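Side-chain contacts in carbon monoxide dehydrogenase (Thermococcus sp. AM4, PDB 6T7J), which probably oxidises carbon monoxide to carbon dioxide at a nickel-iron-sulfur cluster and passes the electrons to ferredoxin: residues Glu30-Ala35 with Gln353-Lys358; Glu335-Asp340 with Pro346-Val351. All blocks are in the same frame, centred on the assembly; numbering follows the deposited sequence.

Contact 1 of 2, residues Glu30-Ala35 with Gln353-Lys358; sequences EGIKTA and QCYHTK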
loop_
_atom_site.group_PDB
_atom_site.type_symbol
_atom_site.label_atom_id
_atom_site.label_comp_id
_atom_site.label_asym_id
_atom_site.label_seq_id
_atom_site.Cartn_x
_atom_site.Cartn_y
_atom_site.Cartn_z
ATOM N N GLU A 30 -20.111 4.128 -34.284
ATOM C CA GLU A 30 -18.852 3.524 -34.699
ATOM C C GLU A 30 -18.555 2.216 -33.978
ATOM O O GLU A 30 -17.582 1.539 -34.332
ATOM C CB GLU A 30 -17.695 4.502 -34.475
ATOM C CG GLU A 30 -17.322 5.313 -35.704
ATOM C CD GLU A 30 -16.695 6.644 -35.347
ATOM O OE1 GLU A 30 -17.281 7.689 -35.696
ATOM O OE2 GLU A 30 -15.617 6.644 -34.716
ATOM N N GLY A 31 -19.361 1.846 -32.985
ATOM C CA GLY A 31 -19.120 0.623 -32.246
ATOM C C GLY A 31 -17.975 0.704 -31.265
ATOM O O GLY A 31 -17.288 -0.298 -31.040
ATOM N N ILE A 32 -17.747 1.872 -30.672
ATOM C CA ILE A 32 -16.645 2.098 -29.744
ATOM C C ILE A 32 -17.231 2.265 -28.349
ATOM O O ILE A 32 -18.067 3.148 -28.121
ATOM C CB ILE A 32 -15.811 3.324 -30.147
ATOM C CG1 ILE A 32 -15.110 3.070 -31.483
ATOM C CG2 ILE A 32 -14.802 3.660 -29.064
ATOM C CD1 ILE A 32 -14.369 4.274 -32.024
ATOM N N LYS A 33 -16.790 1.421 -27.419
ATOM C CA LYS A 33 -17.293 1.463 -26.053
ATOM C C LYS A 33 -16.619 2.583 -25.270
ATOM O O LYS A 33 -15.399 2.755 -25.339
ATOM C CB LYS A 33 -17.059 0.125 -25.352
ATOM C CG LYS A 33 -17.719 -1.067 -26.025
ATOM C CD LYS A 33 -17.765 -2.267 -25.087
ATOM C CE LYS A 33 -18.073 -3.551 -25.839
ATOM N NZ LYS A 33 -18.324 -4.690 -24.917
ATOM N N THR A 34 -17.417 3.341 -24.527
ATOM C CA THR A 34 -16.918 4.338 -23.592
ATOM C C THR A 34 -17.079 3.818 -22.166
ATOM O O THR A 34 -17.542 2.697 -21.935
ATOM C CB THR A 34 -17.642 5.674 -23.777
ATOM O OG1 THR A 34 -18.916 5.628 -23.123
ATOM C CG2 THR A 34 -17.838 5.977 -25.254
ATOM N N ALA A 35 -16.689 4.651 -21.199
ATOM C CA ALA A 35 -16.816 4.262 -19.798
ATOM C C ALA A 35 -18.270 4.029 -19.406
ATOM O O ALA A 35 -18.555 3.188 -18.547
ATOM C CB ALA A 35 -16.184 5.325 -18.897
ATOM N N GLN A 353 -7.143 2.941 -31.253
ATOM C CA GLN A 353 -6.841 1.999 -32.321
ATOM C C GLN A 353 -7.904 1.983 -33.409
ATOM O O GLN A 353 -7.676 1.382 -34.464
ATOM C CB GLN A 353 -6.648 0.595 -31.745
ATOM C CG GLN A 353 -5.192 0.276 -31.437
ATOM C CD GLN A 353 -5.028 -0.900 -30.495
ATOM O OE1 GLN A 353 -5.976 -1.316 -29.831
ATOM N NE2 GLN A 353 -3.818 -1.443 -30.434
ATOM N N CYS A 354 -9.048 2.628 -33.191
ATOM C CA CYS A 354 -10.036 2.780 -34.249
ATOM C C CYS A 354 -9.861 4.087 -35.013
ATOM O O CYS A 354 -10.694 4.412 -35.865
ATOM C CB CYS A 354 -11.450 2.679 -33.672
ATOM S SG CYS A 354 -11.914 1.004 -33.170
ATOM N N TYR A 355 -8.803 4.834 -34.722
ATOM C CA TYR A 355 -8.455 6.033 -35.474
ATOM C C TYR A 355 -6.969 5.948 -35.814
ATOM O O TYR A 355 -6.348 4.878 -35.785
ATOM C CB TYR A 355 -8.785 7.305 -34.680
ATOM C CG TYR A 355 -10.235 7.447 -34.285
ATOM C CD1 TYR A 355 -10.725 6.843 -33.134
ATOM C CD2 TYR A 355 -11.114 8.200 -35.055
ATOM C CE1 TYR A 355 -12.052 6.976 -32.767
ATOM C CE2 TYR A 355 -12.441 8.339 -34.697
ATOM C CZ TYR A 355 -12.904 7.725 -33.554
ATOM O OH TYR A 355 -14.224 7.861 -33.194
ATOM N N HIS A 356 -6.380 7.094 -36.146
ATOM C CA HIS A 356 -4.941 7.220 -36.314
ATOM C C HIS A 356 -4.233 7.612 -35.025
ATOM O O HIS A 356 -2.999 7.555 -34.974
ATOM C CB HIS A 356 -4.627 8.262 -37.394
ATOM C CG HIS A 356 -5.003 9.661 -37.010
ATOM N ND1 HIS A 356 -6.130 9.955 -36.274
ATOM C CD2 HIS A 356 -4.400 10.847 -37.261
ATOM C CE1 HIS A 356 -6.207 11.260 -36.088
ATOM N NE2 HIS A 356 -5.168 11.824 -36.677
ATOM N N THR A 357 -4.989 7.986 -33.993
ATOM C CA THR A 357 -4.430 8.588 -32.790
ATOM C C THR A 357 -3.372 7.697 -32.152
ATOM O O THR A 357 -3.550 6.482 -32.026
ATOM C CB THR A 357 -5.550 8.863 -31.783
ATOM O OG1 THR A 357 -6.497 9.771 -32.360
ATOM C CG2 THR A 357 -4.990 9.455 -30.497
ATOM N N LYS A 358 -2.266 8.316 -31.744
ATOM C CA LYS A 358 -1.187 7.629 -31.048
ATOM C C LYS A 358 -1.229 7.967 -29.559
ATOM O O LYS A 358 -1.220 9.143 -29.180
ATOM C CB LYS A 358 0.171 8.006 -31.639
ATOM C CG LYS A 358 0.381 7.510 -33.060
ATOM C CD LYS A 358 1.184 8.503 -33.879
ATOM C CE LYS A 358 1.664 7.881 -35.181
ATOM N NZ LYS A 358 2.612 6.756 -34.946
#
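I32 and E30 meet C354 and Y355 at the C-terminal end of helix 20-30. A Schellman motif ends this helix, with G31 at positive phi. The chain then turns, so that I32 faces the loop that follows helix 347-352. The tight part is apolar. I32 has CG1 anti to its carbonyl carbon (chi1 -66°) and an extended end, which carries CD1 out to the loop. CD1 lies 3.6 Å from CE1 of Y355 and 3.7 Å from CB of C354. Its approach to the ring is oblique. V351 also packs on I32, and I329 and I330 of helix 325-330 pack on the tyrosine. The C354 sulfur is less intimate: SG stays 4.2 Å from CG1 of I32.

The polar end is more open: I32 is buried, whereas E30 is partly exposed. The side chains of E30 and Y355 cross at about a right angle, and the carboxylate and ring planes are 70° apart. OH of Y355 donates a hydrogen bond to OE2 of E30, modelled at 2.4 Å, a very short length whose exact value is doubtful. R403 makes a cation-pi contact with Y355 and only a weak, long ion pair with E30. This charge and that of K26 would probably favour the carboxylate form of E30. The other carboxylate oxygen, OE1 of E30, forms a salt bridge with NZ of K26, on the same helix.

Contact 2 of 2, residues Glu335-Asp340 with Pro346-Val351; sequences EAIIVD and PAIVDV
I348 reaches from helix 347-352 to I337 and V339 on strand 336-339. The two elements belong to the beta-alpha-beta unit that continues into strand 358-361 of a parallel, Rossmann-like sheet. P346 leads into the helix. Its carbonyl O accepts a bond from N of V349 at 3.0 Å, and P346 packs on A210 of the second subunit. A347 also packs on that subunit, at G78, and its O takes the bond from N of V351.

I348 carries the contact with the strand. Its chi1 of 75° places CG1 beside both the backbone N and the carbonyl carbon. The rest of the chain is extended, so CD1 is the atom that arrives at the sheet. It comes to 4.2 Å from CG1 of V339 and 4.4 Å from CD1 of I337. I337 and V339 are two apart on the strand and both point toward the helix. The side chain of V339 is about 11 Å from the broken iron-sulfur cluster. Q325 and I329 of helix 325-330 also touch I348.

V349 packs on I368. D350 forms a salt bridge with K74 of the second subunit. V351 turns to I330. All three side chains that touch between helix and strand are buried and apolar. Within this contact, the two elements therefore meet through apolar burial and dispersion, without directional bonds, and at relaxed distances.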
loop_
_atom_site.group_PDB
_atom_site.type_symbol
_atom_site.label_atom_id
_atom_site.label_comp_id
_atom_site.label_asym_id
_atom_site.label_seq_id
_atom_site.Cartn_x
_atom_site.Cartn_y
_atom_site.Cartn_z
ATOM N N GLU A 335 -4.170 13.847 -33.076
ATOM C CA GLU A 335 -3.013 13.180 -33.661
ATOM C C GLU A 335 -2.261 12.368 -32.615
ATOM O O GLU A 335 -1.763 11.275 -32.910
ATOM C CB GLU A 335 -2.086 14.207 -34.304
ATOM C CG GLU A 335 -2.443 14.530 -35.732
ATOM C CD GLU A 335 -3.754 15.280 -35.859
ATOM O OE1 GLU A 335 -3.848 16.409 -35.329
ATOM O OE2 GLU A 335 -4.689 14.741 -36.492
ATOM N N ALA A 336 -2.170 12.883 -31.392
ATOM C CA ALA A 336 -1.455 12.190 -30.334
ATOM C C ALA A 336 -1.965 12.661 -28.981
ATOM O O ALA A 336 -2.259 13.850 -28.796
ATOM C CB ALA A 336 0.059 12.421 -30.440
ATOM N N ILE A 337 -2.069 11.720 -28.047
ATOM C CA ILE A 337 -2.331 12.023 -26.644
ATOM C C ILE A 337 -1.132 11.534 -25.838
ATOM O O ILE A 337 -0.764 10.354 -25.908
ATOM C CB ILE A 337 -3.648 11.401 -26.145
ATOM C CG1 ILE A 337 -3.839 11.677 -24.652
ATOM C CG2 ILE A 337 -3.712 9.905 -26.446
ATOM C CD1 ILE A 337 -5.285 11.608 -24.199
ATOM N N ILE A 338 -0.517 12.449 -25.094
ATOM C CA ILE A 338 0.719 12.204 -24.362
ATOM C C ILE A 338 0.366 12.091 -22.889
ATOM O O ILE A 338 -0.128 13.054 -22.290
ATOM C CB ILE A 338 1.742 13.329 -24.589
ATOM C CG1 ILE A 338 1.705 13.811 -26.041
ATOM C CG2 ILE A 338 3.140 12.878 -24.186
ATOM C CD1 ILE A 338 1.996 12.729 -27.049
ATOM N N VAL A 339 0.627 10.924 -22.298
ATOM C CA VAL A 339 0.221 10.648 -20.927
ATOM C C VAL A 339 1.441 10.291 -20.089
ATOM O O VAL A 339 2.443 9.779 -20.598
ATOM C CB VAL A 339 -0.838 9.524 -20.866
ATOM C CG1 VAL A 339 -2.052 9.902 -21.702
ATOM C CG2 VAL A 339 -0.250 8.207 -21.346
ATOM N N ASP A 340 1.354 10.587 -18.790
ATOM C CA ASP A 340 2.372 10.143 -17.843
ATOM C C ASP A 340 1.786 9.102 -16.894
ATOM O O ASP A 340 2.026 7.905 -17.073
ATOM C CB ASP A 340 2.975 11.326 -17.072
ATOM C CG ASP A 340 1.933 12.326 -16.602
ATOM O OD1 ASP A 340 0.750 11.952 -16.481
ATOM O OD2 ASP A 340 2.308 13.490 -16.338
ATOM N N PRO A 346 -6.927 2.912 -19.440
ATOM C CA PRO A 346 -6.337 2.008 -20.442
ATOM C C PRO A 346 -7.162 1.937 -21.714
ATOM O O PRO A 346 -6.603 1.782 -22.810
ATOM C CB PRO A 346 -6.293 0.657 -19.711
ATOM C CG PRO A 346 -6.297 1.012 -18.251
ATOM C CD PRO A 346 -7.123 2.257 -18.135
ATOM N N ALA A 347 -8.482 2.097 -21.593
ATOM C CA ALA A 347 -9.370 2.024 -22.748
ATOM C C ALA A 347 -9.009 3.036 -23.826
ATOM O O ALA A 347 -9.324 2.817 -25.002
ATOM C CB ALA A 347 -10.818 2.229 -22.304
ATOM N N ILE A 348 -8.353 4.145 -23.461
ATOM C CA ILE A 348 -7.997 5.142 -24.466
ATOM C C ILE A 348 -7.098 4.551 -25.538
ATOM O O ILE A 348 -7.047 5.077 -26.654
ATOM C CB ILE A 348 -7.331 6.388 -23.836
ATOM C CG1 ILE A 348 -5.887 6.090 -23.421
ATOM C CG2 ILE A 348 -8.163 6.924 -22.682
ATOM C CD1 ILE A 348 -5.090 7.325 -23.078
ATOM N N VAL A 349 -6.390 3.458 -25.240
ATOM C CA VAL A 349 -5.649 2.774 -26.293
ATOM C C VAL A 349 -6.616 2.105 -27.261
ATOM O O VAL A 349 -6.558 2.331 -28.476
ATOM C CB VAL A 349 -4.652 1.768 -25.691
ATOM C CG1 VAL A 349 -4.177 0.792 -26.754
ATOM C CG2 VAL A 349 -3.474 2.507 -25.084
ATOM N N ASP A 350 -7.541 1.300 -26.729
ATOM C CA ASP A 350 -8.564 0.660 -27.554
ATOM C C ASP A 350 -9.220 1.659 -28.493
ATOM O O ASP A 350 -9.191 1.494 -29.717
ATOM C CB ASP A 350 -9.616 0.010 -26.666
ATOM C CG ASP A 350 -9.164 -1.298 -26.124
ATOM O OD1 ASP A 350 -8.680 -2.167 -26.873
ATOM O OD2 ASP A 350 -9.268 -1.445 -24.914
ATOM N N VAL A 351 -9.794 2.722 -27.923
ATOM C CA VAL A 351 -10.445 3.756 -28.723
ATOM C C VAL A 351 -9.484 4.293 -29.776
ATOM O O VAL A 351 -9.826 4.402 -30.962
ATOM C CB VAL A 351 -10.974 4.877 -27.811
ATOM C CG1 VAL A 351 -11.606 5.987 -28.633
ATOM C CG2 VAL A 351 -11.968 4.313 -26.810
#

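In the fold
Contact 2 is buried and contact 1 only partly so. Their centres are about 10 Å apart. Contact 2 is internal to the beta-alpha-beta unit, joining a strand to the helix that follows it. Contact 1 instead brings residues 30-35, far away in sequence, onto the loop between that helix and strand 358-361. The chemistry follows the place: the buried site uses methyl groups alone, whereas the outer one adds a hydrogen bond beside its apolar packing. The two sites also touch directly. NE2 of H356 is probably hydrogen-bonded to OE2 of E335, and the O of K358 probably accepts a hydrogen bond from N of I337. Helix 325-330 packs against side chains of both.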